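Local structure of azurocidin (Homo sapiens, 1A7S) at residues P109-N114 and L184-A189; Q113-E118 and R205-R210; T121-A126 and V146-E151; N158-V163 and P200-R205; G169-D174 and G194-G199. The protein binds heparin and probably bacterial lipopolysaccharide as a serine protease homolog of neutrophil granules, killing Gram-negative bacteria and attracting monocytes and fibroblasts. One frame throughout, in Å; residues are numbered along the deposited sequence.

Interaction 1. Residues P109-N114 and L184-A189; sequences PLPLQN and LAHGVA. With NAG (2-acetamido-2-deoxy-beta-D-glucopyranose), chain C.
Leu184 sets its CG anti to the carbonyl carbon (chi1 -57°), spreading its two methyls along the proline-rich run: CD2 reaches CB of Pro109 at 3.8 Å, and CD1 lies 3.8 Å from CA of Pro111. The Leu184 side chain crosses the Pro109 ring at about a right angle. Between these contacts the amide N of Ala185 gives a straight hydrogen bond to O of Pro109 (2.9 Å). Pro111 presses its CD to 3.1 Å from O of Ala185, a carbonyl buried here without a polar partner. CG of Pro111 lies over one face of the His186 imidazole, and CB of Pro111 comes to 3.7 Å from CE1 of His186. Ala185 centres an inverse gamma turn; His186 and Gly187 then form a classic beta bulge opposite Leu179. At the far end of 109-114, ND2 of Asn114 carries an N-linked GlcNAc, and its OD1 accepts from NE2 of Gln113. Leu110 touches Met37 of strand 35-38 and Ile213 of helix 210-218, so the loop lies between that helix and strand 184-192.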
# COMPACT_ATOMS: atom_id res chain seq x y z
N PRO A 109 10.60 5.08 -2.81
CA PRO A 109 11.28 5.81 -1.73
C PRO A 109 10.32 6.39 -0.71
O PRO A 109 9.14 6.62 -0.98
CB PRO A 109 12.00 6.97 -2.48
CG PRO A 109 11.38 7.07 -3.79
CD PRO A 109 10.74 5.75 -4.11
N LEU A 110 10.87 6.61 0.48
CA LEU A 110 10.12 7.05 1.64
C LEU A 110 10.41 8.50 1.99
O LEU A 110 11.51 8.98 1.78
CB LEU A 110 10.51 6.19 2.86
CG LEU A 110 10.32 4.69 2.74
CD1 LEU A 110 10.99 3.97 3.91
CD2 LEU A 110 8.81 4.35 2.76
N PRO A 111 9.44 9.15 2.65
CA PRO A 111 9.71 10.44 3.24
C PRO A 111 10.65 10.29 4.43
O PRO A 111 10.69 9.27 5.11
CB PRO A 111 8.32 10.89 3.69
CG PRO A 111 7.54 9.64 3.96
CD PRO A 111 8.09 8.62 3.01
N LEU A 112 11.35 11.39 4.73
CA LEU A 112 12.12 11.48 5.95
C LEU A 112 11.20 11.64 7.17
O LEU A 112 10.03 12.07 7.03
CB LEU A 112 13.09 12.69 5.89
CG LEU A 112 14.19 12.61 4.86
CD1 LEU A 112 14.87 13.93 4.70
CD2 LEU A 112 15.23 11.54 5.21
N GLN A 113 11.68 11.24 8.32
CA GLN A 113 10.94 11.33 9.55
C GLN A 113 10.33 12.70 9.71
O GLN A 113 11.03 13.75 9.59
CB GLN A 113 11.83 10.97 10.74
CG GLN A 113 11.19 11.03 12.11
CD GLN A 113 10.17 9.91 12.33
OE1 GLN A 113 10.39 8.78 12.03
NE2 GLN A 113 9.04 10.30 12.98
N ASN A 114 9.06 12.77 10.02
CA ASN A 114 8.33 13.97 10.30
C ASN A 114 8.09 14.88 9.10
O ASN A 114 7.55 15.96 9.21
CB ASN A 114 8.87 14.80 11.47
CG ASN A 114 8.81 14.11 12.79
OD1 ASN A 114 8.09 13.11 12.98
ND2 ASN A 114 9.60 14.58 13.75
N LEU A 184 7.10 10.09 -3.33
CA LEU A 184 7.37 9.38 -2.10
C LEU A 184 6.12 8.67 -1.55
O LEU A 184 4.99 9.13 -1.75
CB LEU A 184 7.85 10.34 -1.01
CG LEU A 184 9.10 11.16 -1.32
CD1 LEU A 184 9.42 12.10 -0.18
CD2 LEU A 184 10.29 10.25 -1.62
N ALA A 185 6.38 7.60 -0.81
CA ALA A 185 5.28 6.85 -0.11
C ALA A 185 4.89 7.55 1.16
O ALA A 185 5.38 7.31 2.25
CB ALA A 185 5.81 5.44 0.21
N HIS A 186 3.94 8.51 1.05
CA HIS A 186 3.49 9.27 2.23
C HIS A 186 2.39 8.57 2.96
O HIS A 186 2.12 8.95 4.11
CB HIS A 186 3.02 10.67 1.76
CG HIS A 186 4.11 11.67 1.69
ND1 HIS A 186 4.65 12.18 2.85
CD2 HIS A 186 4.83 12.15 0.62
CE1 HIS A 186 5.63 13.04 2.46
NE2 HIS A 186 5.73 13.01 1.14
N GLY A 187 1.73 7.57 2.39
CA GLY A 187 0.69 6.89 3.06
C GLY A 187 0.63 5.40 2.71
O GLY A 187 1.13 4.98 1.71
N VAL A 188 -0.02 4.67 3.61
CA VAL A 188 -0.36 3.27 3.44
C VAL A 188 -1.89 3.16 3.61
O VAL A 188 -2.40 3.56 4.64
CB VAL A 188 0.34 2.37 4.46
CG1 VAL A 188 -0.19 0.94 4.38
CG2 VAL A 188 1.85 2.37 4.21
N ALA A 189 -2.60 2.66 2.58
CA ALA A 189 -4.05 2.66 2.67
C ALA A 189 -4.55 1.87 3.86
O ALA A 189 -4.16 0.71 4.08
CB ALA A 189 -4.65 2.12 1.36
C1 NAG C . 9.59 14.05 15.04
C2 NAG C . 10.95 14.33 15.75
C3 NAG C . 10.86 13.68 17.16
C4 NAG C . 9.66 14.31 17.88
C5 NAG C . 8.36 13.99 17.05
C6 NAG C . 7.11 14.47 17.64
C7 NAG C . 12.99 14.11 14.38
C8 NAG C . 13.97 13.20 13.81
N2 NAG C . 11.96 13.54 15.05
O3 NAG C . 12.06 14.01 17.87
O4 NAG C . 9.54 13.66 19.16
O5 NAG C . 8.56 14.68 15.76
O6 NAG C . 7.11 15.87 17.79
O7 NAG C . 13.16 15.25 14.38

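Interaction 2. Residues Q113-E118 and R205-R210; sequences QNATVE and RVALFR. With NAG (2-acetamido-2-deoxy-beta-D-glucopyranose), chain C.
Asn114 N donates to Ala207 O (2.9 Å), and NE2 of Gln113 donates to Leu208 O (3.0 Å), from above the carbonyl plane although the acceptor lies in the amide's own plane. Gln113 gets there by bending at chi2 (71°); its OE1 accepts from the backbone N of Asp211, so one amide spans from the 3-10 turn to the first turn of helix 210-218. Farther along, water carries the contact. One molecule joins Ala115 O (2.6 Å) to Arg205 NH1 (2.8 Å), arriving at the guanidinium edge, while another links Val117 O to Arg205 NH2. The NE of Arg205 is bonded to Asn158 O. Packing is thinner: the methyls of Ala115 and Ala207 meet at 4.2 Å, and Val117 CG1 lies obliquely to the guanidinium. CB of Arg210 comes to 3.6 Å from Gln113 N, its NE leading off to a salt bridge with Asp214. The arrangement is a loop clasping a short 3-10 turn, with Phe209 at the N-cap of the C-terminal helix of the trypsin-like fold.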
# COMPACT_ATOMS: atom_id res chain seq x y z
N GLN A 113 11.68 11.24 8.32
CA GLN A 113 10.94 11.33 9.55
C GLN A 113 10.33 12.70 9.71
O GLN A 113 11.03 13.75 9.59
CB GLN A 113 11.83 10.97 10.74
CG GLN A 113 11.19 11.03 12.11
CD GLN A 113 10.17 9.91 12.33
OE1 GLN A 113 10.39 8.78 12.03
NE2 GLN A 113 9.04 10.30 12.98
N ASN A 114 9.06 12.77 10.02
CA ASN A 114 8.33 13.97 10.30
C ASN A 114 8.09 14.88 9.10
O ASN A 114 7.55 15.96 9.21
CB ASN A 114 8.87 14.80 11.47
CG ASN A 114 8.81 14.11 12.79
OD1 ASN A 114 8.09 13.11 12.98
ND2 ASN A 114 9.60 14.58 13.75
N ALA A 115 8.38 14.41 7.89
CA ALA A 115 8.07 15.18 6.69
C ALA A 115 6.51 15.33 6.63
O ALA A 115 5.80 14.49 7.13
CB ALA A 115 8.52 14.49 5.42
N THR A 116 6.10 16.43 6.05
CA THR A 116 4.73 16.79 5.90
C THR A 116 4.32 16.89 4.44
O THR A 116 5.12 17.15 3.57
CB THR A 116 4.39 18.20 6.54
OG1 THR A 116 5.28 19.17 6.03
CG2 THR A 116 4.75 18.07 8.05
N VAL A 117 3.04 16.74 4.25
CA VAL A 117 2.37 16.92 2.97
C VAL A 117 1.14 17.78 3.22
O VAL A 117 0.24 17.43 3.98
CB VAL A 117 2.02 15.57 2.37
CG1 VAL A 117 1.22 14.68 3.30
CG2 VAL A 117 1.54 15.66 1.00
N GLU A 118 1.17 19.01 2.70
CA GLU A 118 0.11 19.95 2.97
C GLU A 118 -1.19 19.67 2.24
O GLU A 118 -1.23 19.08 1.17
CB GLU A 118 0.57 21.38 2.81
CG GLU A 118 0.38 22.05 1.50
CD GLU A 118 1.07 23.37 1.32
OE1 GLU A 118 1.55 23.96 2.30
OE2 GLU A 118 1.07 23.91 0.15
N ARG A 205 0.14 7.62 8.15
CA ARG A 205 1.11 8.65 7.84
C ARG A 205 2.53 8.10 7.96
O ARG A 205 3.10 8.06 9.04
CB ARG A 205 0.88 9.84 8.76
CG ARG A 205 1.77 11.05 8.39
CD ARG A 205 1.51 12.28 9.33
NE ARG A 205 0.21 12.88 8.97
CZ ARG A 205 0.02 13.89 8.13
NH1 ARG A 205 1.05 14.31 7.35
NH2 ARG A 205 -1.14 14.44 7.99
N VAL A 206 3.08 7.69 6.85
CA VAL A 206 4.36 7.00 6.78
C VAL A 206 5.47 7.78 7.44
O VAL A 206 6.34 7.21 8.13
CB VAL A 206 4.71 6.60 5.36
CG1 VAL A 206 6.12 6.00 5.26
CG2 VAL A 206 3.74 5.58 4.80
N ALA A 207 5.49 9.08 7.24
CA ALA A 207 6.58 9.89 7.76
C ALA A 207 6.71 9.85 9.28
O ALA A 207 7.78 10.13 9.82
CB ALA A 207 6.48 11.32 7.29
N LEU A 208 5.65 9.48 9.97
CA LEU A 208 5.75 9.36 11.44
C LEU A 208 6.59 8.17 11.84
O LEU A 208 7.01 8.08 13.00
CB LEU A 208 4.36 9.19 12.04
CG LEU A 208 3.40 10.35 11.96
CD1 LEU A 208 2.06 9.95 12.55
CD2 LEU A 208 4.04 11.55 12.64
N PHE A 209 6.73 7.20 10.94
CA PHE A 209 7.32 5.88 11.25
C PHE A 209 8.66 5.68 10.55
O PHE A 209 9.20 4.57 10.59
CB PHE A 209 6.36 4.78 10.75
CG PHE A 209 5.04 4.79 11.47
CD1 PHE A 209 4.91 4.02 12.60
CD2 PHE A 209 3.99 5.51 11.00
CE1 PHE A 209 3.75 4.16 13.35
CE2 PHE A 209 2.81 5.60 11.68
CZ PHE A 209 2.70 4.94 12.89
N ARG A 210 9.26 6.71 9.95
CA ARG A 210 10.50 6.46 9.18
C ARG A 210 11.63 5.90 10.00
O ARG A 210 12.31 4.98 9.57
CB ARG A 210 10.92 7.71 8.44
CG ARG A 210 12.22 7.61 7.70
CD ARG A 210 12.22 6.55 6.58
NE ARG A 210 13.53 6.42 5.98
CZ ARG A 210 14.02 7.20 5.02
NH1 ARG A 210 13.33 8.17 4.52
NH2 ARG A 210 15.26 6.97 4.55
C1 NAG C . 9.59 14.05 15.04
C2 NAG C . 10.95 14.33 15.75
C3 NAG C . 10.86 13.68 17.16
C4 NAG C . 9.66 14.31 17.88
C5 NAG C . 8.36 13.99 17.05
C6 NAG C . 7.11 14.47 17.64
C7 NAG C . 12.99 14.11 14.38
C8 NAG C . 13.97 13.20 13.81
N2 NAG C . 11.96 13.54 15.05
O3 NAG C . 12.06 14.01 17.87
O4 NAG C . 9.54 13.66 19.16
O5 NAG C . 8.56 14.68 15.76
O6 NAG C . 7.11 15.87 17.79
O7 NAG C . 13.16 15.25 14.38
O HOH W 1 3.52 13.32 6.55
O HOH W 2 1.39 17.34 7.07
O HOH W 3 -1.51 15.86 5.61

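Interaction 3. Residues T121-A126 and V146-E151; sequences TRCQVA and VTVTPE. With NAG (2-acetamido-2-deoxy-beta-D-glucopyranose), chain B; EOH (ethanol), chain G.
Cys123 and Val146 form an antiparallel hydrogen-bonded pair, with Cys123 N to Val146 O at 2.8 Å and Val146 N to Cys123 O at 2.9 Å. A third backbone bond, Val148 N to Thr121 O, continues the ladder past the non-hydrogen-bonded pair Arg122 and Thr147. On the face of Cys123 and Val146 the valine branches are fitted one against another. Val146 holds CG2 between its backbone N and carbonyl carbon, against CB of Cys123 (4.0 Å), leaving CG1 to meet CG1 of Val125 at 4.0 Å as the two side chains cross. Val148 has the other setting, CG1 anti to N (chi1 174°), which turns CG2 inward to lie 3.8 Å from SG of Cys123 and 4.1 Å from CB of Thr121. SG of Cys123 continues as a disulfide to Cys181. Thr121 OG1 is held by Glu118 O.

On the other face, CG of Arg122 passes Thr147 OG1 at 4.2 Å. The arginine chain then bends at chi3 (62°), taking NH2 to 3.1 Å from O5 of a GlcNAc, which is also hydrogen-bonded to Arg5. Past the paired residues, Ala126 N donates to an ethanol oxygen, probably from the crystallisation liquor. An antiparallel pair in which strand 122-127 is also joined by a disulfide to strand 178-181 is characteristic of the second barrel of the chymotrypsin fold.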
# COMPACT_ATOMS: atom_id res chain seq x y z
N THR A 121 -2.16 19.00 -1.64
CA THR A 121 -1.11 18.28 -2.44
C THR A 121 -1.81 17.17 -3.23
O THR A 121 -2.64 16.44 -2.73
CB THR A 121 -0.12 17.63 -1.45
OG1 THR A 121 0.52 18.67 -0.73
CG2 THR A 121 1.02 16.88 -2.22
N ARG A 122 -1.47 17.12 -4.50
CA ARG A 122 -1.95 16.08 -5.41
C ARG A 122 -1.08 14.82 -5.27
O ARG A 122 0.16 14.89 -5.21
CB ARG A 122 -1.88 16.65 -6.85
CG ARG A 122 -3.01 17.75 -6.91
CD ARG A 122 -3.02 18.41 -8.27
NE ARG A 122 -3.31 17.51 -9.35
CZ ARG A 122 -4.33 17.56 -10.18
NH1 ARG A 122 -4.91 18.74 -10.50
NH2 ARG A 122 -4.75 16.46 -10.79
N CYS A 123 -1.73 13.71 -5.19
CA CYS A 123 -1.13 12.39 -5.05
C CYS A 123 -1.88 11.42 -6.00
O CYS A 123 -2.85 11.78 -6.66
CB CYS A 123 -1.33 11.93 -3.60
SG CYS A 123 -0.77 13.04 -2.31
N GLN A 124 -1.40 10.19 -6.01
CA GLN A 124 -2.08 9.08 -6.67
C GLN A 124 -2.09 7.86 -5.73
O GLN A 124 -1.23 7.72 -4.90
CB GLN A 124 -1.42 8.67 -7.99
CG GLN A 124 -1.50 9.73 -9.06
CD GLN A 124 -1.03 9.35 -10.41
OE1 GLN A 124 -1.63 9.81 -11.45
NE2 GLN A 124 -0.06 8.56 -10.55
N VAL A 125 -3.11 7.04 -5.96
CA VAL A 125 -3.20 5.74 -5.34
C VAL A 125 -3.56 4.73 -6.39
O VAL A 125 -4.47 5.04 -7.24
CB VAL A 125 -4.12 5.74 -4.11
CG1 VAL A 125 -5.50 6.20 -4.35
CG2 VAL A 125 -4.00 4.44 -3.39
N ALA A 126 -2.97 3.60 -6.43
CA ALA A 126 -3.17 2.53 -7.38
C ALA A 126 -3.38 1.21 -6.64
O ALA A 126 -2.83 0.96 -5.58
CB ALA A 126 -2.00 2.44 -8.34
N VAL A 146 -5.76 11.84 -6.30
CA VAL A 146 -6.39 12.22 -5.05
C VAL A 146 -5.71 13.48 -4.52
O VAL A 146 -4.54 13.74 -4.90
CB VAL A 146 -6.48 11.11 -4.01
CG1 VAL A 146 -7.13 9.83 -4.59
CG2 VAL A 146 -5.10 10.76 -3.45
N THR A 147 -6.37 14.17 -3.62
CA THR A 147 -5.82 15.41 -3.04
C THR A 147 -5.86 15.32 -1.54
O THR A 147 -6.87 14.92 -0.95
CB THR A 147 -6.66 16.63 -3.55
OG1 THR A 147 -6.56 16.63 -4.97
CG2 THR A 147 -6.08 17.91 -3.02
N VAL A 148 -4.79 15.72 -0.88
CA VAL A 148 -4.74 15.69 0.62
C VAL A 148 -5.72 16.68 1.17
O VAL A 148 -5.79 17.82 0.75
CB VAL A 148 -3.30 16.01 1.06
CG1 VAL A 148 -3.24 16.15 2.59
CG2 VAL A 148 -2.36 14.92 0.57
N THR A 149 -6.52 16.21 2.15
CA THR A 149 -7.53 17.01 2.81
C THR A 149 -6.95 17.96 3.84
O THR A 149 -5.85 17.79 4.30
CB THR A 149 -8.57 16.14 3.56
OG1 THR A 149 -7.93 15.59 4.73
CG2 THR A 149 -9.15 15.03 2.75
N PRO A 150 -7.77 18.92 4.24
CA PRO A 150 -7.45 19.74 5.42
C PRO A 150 -7.35 18.85 6.66
O PRO A 150 -7.93 17.78 6.72
CB PRO A 150 -8.60 20.69 5.56
CG PRO A 150 -9.22 20.76 4.19
CD PRO A 150 -9.06 19.38 3.64
N GLU A 151 -6.45 19.22 7.55
CA GLU A 151 -6.12 18.46 8.71
C GLU A 151 -7.35 18.24 9.56
O GLU A 151 -7.59 17.23 10.17
CB GLU A 151 -4.96 19.09 9.48
CG GLU A 151 -5.24 20.30 10.28
CD GLU A 151 -4.06 21.19 10.62
OE1 GLU A 151 -3.19 21.36 9.76
OE2 GLU A 151 -4.00 21.76 11.75
C1 NAG B . -4.44 13.08 -13.05
C2 NAG B . -5.34 12.61 -14.25
C3 NAG B . -4.63 12.98 -15.54
C4 NAG B . -4.51 14.57 -15.52
C5 NAG B . -3.53 14.83 -14.35
C6 NAG B . -3.40 16.30 -14.01
C7 NAG B . -6.52 10.46 -13.80
C8 NAG B . -6.44 8.98 -13.65
N2 NAG B . -5.41 11.11 -14.22
O3 NAG B . -5.45 12.69 -16.62
O4 NAG B . -3.82 14.86 -16.78
O5 NAG B . -4.26 14.51 -13.14
O6 NAG B . -4.59 16.97 -14.30
O7 NAG B . -7.49 11.08 -13.52
C1 EOH G . 0.66 3.95 -6.00
C2 EOH G . 0.35 5.25 -6.63
O EOH G . -0.40 3.27 -5.23

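Interaction 4. Residues N158-V163 and P200-R205; sequences NVCTGV and PDFFTR
Val159 and Phe203 exchange two backbone hydrogen bonds, Val159 N to Phe203 O (2.8 Å) and Phe203 N to Val159 O (2.9 Å), and Thr161 and Asp201 repeat the pattern two residues along. Between them, in the non-hydrogen-bonded pair Cys160 and Phe202, the sulfur sits over one face of the phenyl ring, 3.7 Å from the centroid and offset toward the rim. Phe203 lies on the opposite side of the sheet and presents its edge: Val159 O lies in the ring plane, and OG1 of Thr161 comes to 3.3 Å from CE1. At the end of the ladder Arg205 bends at chi3 (-74°) and lays one guanidinium face against Val159, whose CG2 stands over its centre, 3.5 Å from CZ of Arg205. The same bend brings NE to Asn158 O (3.1 Å), well above the carbonyl plane; NH2 adds a weak bond to that oxygen.

These strands, 158-162 and 201-205, are antiparallel neighbours in the second beta-barrel domain of the chymotrypsin-like fold. Behind them, Cys160 is fixed by its disulfide to Cys154, and Phe202 stacks on Phe191. The inward face, with Val159, Thr161 and Phe203, packs on Leu179. A water bridges Thr161 OG1 (2.8 Å) and, weakly, OD2 of Asp201. That carboxylate oxygen also receives the backbone N of Ile170, while Thr204 OG1 is bonded to Asp89 O.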
# COMPACT_ATOMS: atom_id res chain seq x y z
N ASN A 158 -2.80 9.87 10.52
CA ASN A 158 -3.13 9.60 9.15
C ASN A 158 -2.83 10.76 8.23
O ASN A 158 -2.71 11.91 8.67
CB ASN A 158 -4.62 9.25 9.01
CG ASN A 158 -4.93 7.92 9.71
OD1 ASN A 158 -4.71 6.80 9.09
ND2 ASN A 158 -5.42 7.94 10.85
N VAL A 159 -2.75 10.47 6.95
CA VAL A 159 -2.84 11.42 5.87
C VAL A 159 -4.16 11.04 5.12
O VAL A 159 -4.39 9.87 4.87
CB VAL A 159 -1.68 11.28 4.84
CG1 VAL A 159 -1.91 12.23 3.66
CG2 VAL A 159 -0.37 11.59 5.50
N CYS A 160 -5.04 12.02 4.97
CA CYS A 160 -6.35 11.79 4.38
C CYS A 160 -6.44 12.46 3.02
O CYS A 160 -5.85 13.49 2.78
CB CYS A 160 -7.45 12.31 5.27
SG CYS A 160 -7.55 11.53 6.85
N THR A 161 -7.23 11.78 2.13
CA THR A 161 -7.38 12.28 0.79
C THR A 161 -8.81 12.24 0.34
O THR A 161 -9.65 11.52 0.89
CB THR A 161 -6.52 11.49 -0.22
OG1 THR A 161 -7.01 10.13 -0.29
CG2 THR A 161 -5.09 11.43 0.18
N GLY A 162 -9.08 13.05 -0.68
CA GLY A 162 -10.38 13.05 -1.32
C GLY A 162 -10.21 13.31 -2.80
O GLY A 162 -9.11 13.61 -3.31
N VAL A 163 -11.32 13.24 -3.51
CA VAL A 163 -11.40 13.50 -4.92
C VAL A 163 -12.54 14.52 -5.18
O VAL A 163 -13.36 14.80 -4.32
CB VAL A 163 -11.69 12.22 -5.74
CG1 VAL A 163 -10.56 11.23 -5.52
CG2 VAL A 163 -13.02 11.59 -5.29
N PRO A 200 -13.38 11.01 3.40
CA PRO A 200 -12.02 10.89 2.91
C PRO A 200 -11.51 9.43 3.02
O PRO A 200 -12.07 8.63 3.73
CB PRO A 200 -11.24 11.77 3.88
CG PRO A 200 -12.03 11.83 5.08
CD PRO A 200 -13.47 11.62 4.72
N ASP A 201 -10.43 9.17 2.32
CA ASP A 201 -9.66 7.93 2.52
C ASP A 201 -8.61 8.24 3.60
O ASP A 201 -8.00 9.30 3.58
CB ASP A 201 -8.96 7.54 1.22
CG ASP A 201 -9.94 6.90 0.23
OD1 ASP A 201 -11.01 6.45 0.70
OD2 ASP A 201 -9.50 6.74 -0.93
N PHE A 202 -8.41 7.25 4.49
CA PHE A 202 -7.42 7.38 5.52
C PHE A 202 -6.23 6.45 5.22
O PHE A 202 -6.40 5.24 5.12
CB PHE A 202 -8.03 6.97 6.89
CG PHE A 202 -9.00 7.97 7.42
CD1 PHE A 202 -10.25 8.09 6.85
CD2 PHE A 202 -8.68 8.81 8.46
CE1 PHE A 202 -11.19 8.94 7.34
CE2 PHE A 202 -9.60 9.66 8.98
CZ PHE A 202 -10.84 9.78 8.44
N PHE A 203 -5.04 7.07 5.17
CA PHE A 203 -3.80 6.38 4.97
C PHE A 203 -2.92 6.57 6.21
O PHE A 203 -2.89 7.64 6.80
CB PHE A 203 -3.03 7.01 3.75
CG PHE A 203 -3.73 6.82 2.45
CD1 PHE A 203 -4.68 7.67 2.00
CD2 PHE A 203 -3.36 5.77 1.63
CE1 PHE A 203 -5.34 7.52 0.81
CE2 PHE A 203 -3.96 5.59 0.39
CZ PHE A 203 -4.99 6.43 0.01
N THR A 204 -2.23 5.54 6.62
CA THR A 204 -1.24 5.69 7.70
C THR A 204 -0.20 6.67 7.28
O THR A 204 0.29 6.61 6.14
CB THR A 204 -0.61 4.30 7.95
OG1 THR A 204 -1.70 3.43 8.15
CG2 THR A 204 0.37 4.35 9.15
N ARG A 205 0.14 7.62 8.15
CA ARG A 205 1.11 8.65 7.84
C ARG A 205 2.53 8.10 7.96
O ARG A 205 3.10 8.06 9.04
CB ARG A 205 0.88 9.84 8.76
CG ARG A 205 1.77 11.05 8.39
CD ARG A 205 1.51 12.28 9.33
NE ARG A 205 0.21 12.88 8.97
CZ ARG A 205 0.02 13.89 8.13
NH1 ARG A 205 1.05 14.31 7.35
NH2 ARG A 205 -1.14 14.44 7.99
O HOH W 4 -9.24 9.51 -1.82

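Interaction 5. Residues G169-D174 and G194-G199; sequences GICNGD and GPCGRG. With EOH (ethanol), chain L.
Cys196 and Cys171 join through a disulfide, SG to SG 2.1 Å, with a torsion of 79° about the sulfur bond. The two cysteines reach it differently: Cys171 swings its sulfur anti to the backbone N (chi1 -156°), whereas Cys196 sets its sulfur anti to the carbonyl carbon (chi1 -71°). CB of Cys196 lies 3.6 Å from Ile170 O. Gly197, the third main participant, takes part through its backbone alone. Its N-H is held by a water (2.9 Å) that donates in turn to Ile170 O (2.6 Å), so a solvent bridge runs alongside the sulfur bridge. Gly197 sits in the type II turn from Pro195 to Arg198, and its positive phi suits glycine there.

Cys171 starts a second type II turn, closed by Asp174 N to Cys171 O. Its own N-H is taken by Asp174 OD2 (2.9 Å) on the anti lone pair, and that oxygen also accepts from the N-terminal Ile1. In active relatives the equivalent link forms on zymogen cleavage, and the two loops flank the primary specificity pocket; the residue after Asp174, the catalytic serine in those enzymes, is glycine here. An ethanol lies beside the disulfide, weakly bonded to Asn172 ND2. With one covalent tie, a water bridge and little apolar packing, the spacing of these loops is probably set chiefly by the sulfurs.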
# COMPACT_ATOMS: atom_id res chain seq x y z
N GLY A 169 -11.35 6.69 -5.00
CA GLY A 169 -10.45 6.34 -3.92
C GLY A 169 -10.35 4.84 -3.74
O GLY A 169 -10.59 4.05 -4.67
N ILE A 170 -9.96 4.40 -2.56
CA ILE A 170 -9.68 3.01 -2.27
C ILE A 170 -10.90 2.20 -2.04
O ILE A 170 -11.99 2.71 -1.68
CB ILE A 170 -8.71 2.91 -1.07
CG1 ILE A 170 -9.34 3.36 0.23
CG2 ILE A 170 -7.39 3.65 -1.36
CD1 ILE A 170 -8.44 3.31 1.48
N CYS A 171 -10.81 0.91 -2.19
CA CYS A 171 -11.88 0.00 -1.88
C CYS A 171 -11.38 -1.34 -1.44
O CYS A 171 -10.16 -1.51 -1.16
CB CYS A 171 -12.92 -0.01 -2.99
SG CYS A 171 -14.60 -0.52 -2.57
N ASN A 172 -12.18 -2.36 -1.35
CA ASN A 172 -11.77 -3.69 -0.91
C ASN A 172 -10.63 -4.18 -1.78
O ASN A 172 -10.69 -4.13 -2.98
CB ASN A 172 -12.95 -4.66 -1.03
CG ASN A 172 -14.27 -4.23 -0.53
OD1 ASN A 172 -15.29 -4.63 -1.00
ND2 ASN A 172 -14.32 -3.40 0.52
N GLY A 173 -9.53 -4.65 -1.14
CA GLY A 173 -8.38 -5.16 -1.89
C GLY A 173 -7.29 -4.13 -2.04
O GLY A 173 -6.16 -4.45 -2.50
N ASP A 174 -7.58 -2.87 -1.76
CA ASP A 174 -6.57 -1.81 -1.79
C ASP A 174 -5.88 -1.60 -0.46
O ASP A 174 -4.96 -0.75 -0.40
CB ASP A 174 -7.16 -0.52 -2.30
CG ASP A 174 -7.63 -0.61 -3.75
OD1 ASP A 174 -6.91 -1.21 -4.59
OD2 ASP A 174 -8.77 -0.08 -4.01
N GLY A 194 -18.11 4.66 5.08
CA GLY A 194 -19.21 4.80 4.16
C GLY A 194 -18.79 4.07 2.86
O GLY A 194 -17.83 3.34 2.81
N PRO A 195 -19.54 4.41 1.84
CA PRO A 195 -19.28 3.82 0.53
C PRO A 195 -17.86 4.14 0.11
O PRO A 195 -17.37 5.24 0.33
CB PRO A 195 -20.27 4.59 -0.39
CG PRO A 195 -21.40 4.91 0.56
CD PRO A 195 -20.67 5.34 1.83
N CYS A 196 -17.23 3.16 -0.54
CA CYS A 196 -15.94 3.47 -1.13
C CYS A 196 -16.00 4.73 -2.01
O CYS A 196 -16.82 4.90 -2.90
CB CYS A 196 -15.54 2.28 -2.04
SG CYS A 196 -15.13 0.80 -1.08
N GLY A 197 -15.01 5.60 -1.79
CA GLY A 197 -14.89 6.75 -2.62
C GLY A 197 -15.64 7.99 -2.18
O GLY A 197 -15.42 9.03 -2.77
N ARG A 198 -16.49 7.88 -1.17
CA ARG A 198 -17.24 9.06 -0.70
C ARG A 198 -16.33 10.08 -0.04
O ARG A 198 -16.45 11.27 -0.32
CB ARG A 198 -18.39 8.62 0.16
CG ARG A 198 -19.22 9.79 0.73
CD ARG A 198 -20.33 9.24 1.63
NE ARG A 198 -21.18 10.16 2.26
CZ ARG A 198 -21.11 10.71 3.46
NH1 ARG A 198 -20.03 10.46 4.24
NH2 ARG A 198 -22.07 11.55 3.85
N GLY A 199 -15.42 9.60 0.74
CA GLY A 199 -14.28 10.37 1.28
C GLY A 199 -14.46 10.74 2.73
O GLY A 199 -15.58 10.90 3.25
C1 EOH L . -11.99 -0.31 1.62
C2 EOH L . -12.05 1.15 1.72
O EOH L . -13.31 -0.92 1.39
O HOH W 5 -12.78 4.70 -0.20

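How the interactions relate
Interactions 1 and 2 have centres 6 Å apart, share Gln113 and Asn114, and join directly where Arg210 NH1 meets Pro111 O at 2.9 Å; both touch the GlcNAc on Asn114. Interactions 3 and 4 (centres 7 Å apart) are successive strand pairs of one sheet, linked by Thr147 N to Gly162 O at 2.8 Å. Interaction 4 meets interaction 1 through Val188 O and Thr204 N (2.8 Å), and shares Arg205 with interaction 2. Toward the pocket region of 169-174 and 194-199, Phe203 CZ packs 3.9 Å from Ile170 CG2, coupling interactions 4 and 5, whose centres are 11 Å apart. Interaction 2 lies farthest from that region, its centre 23 Å from interaction 5.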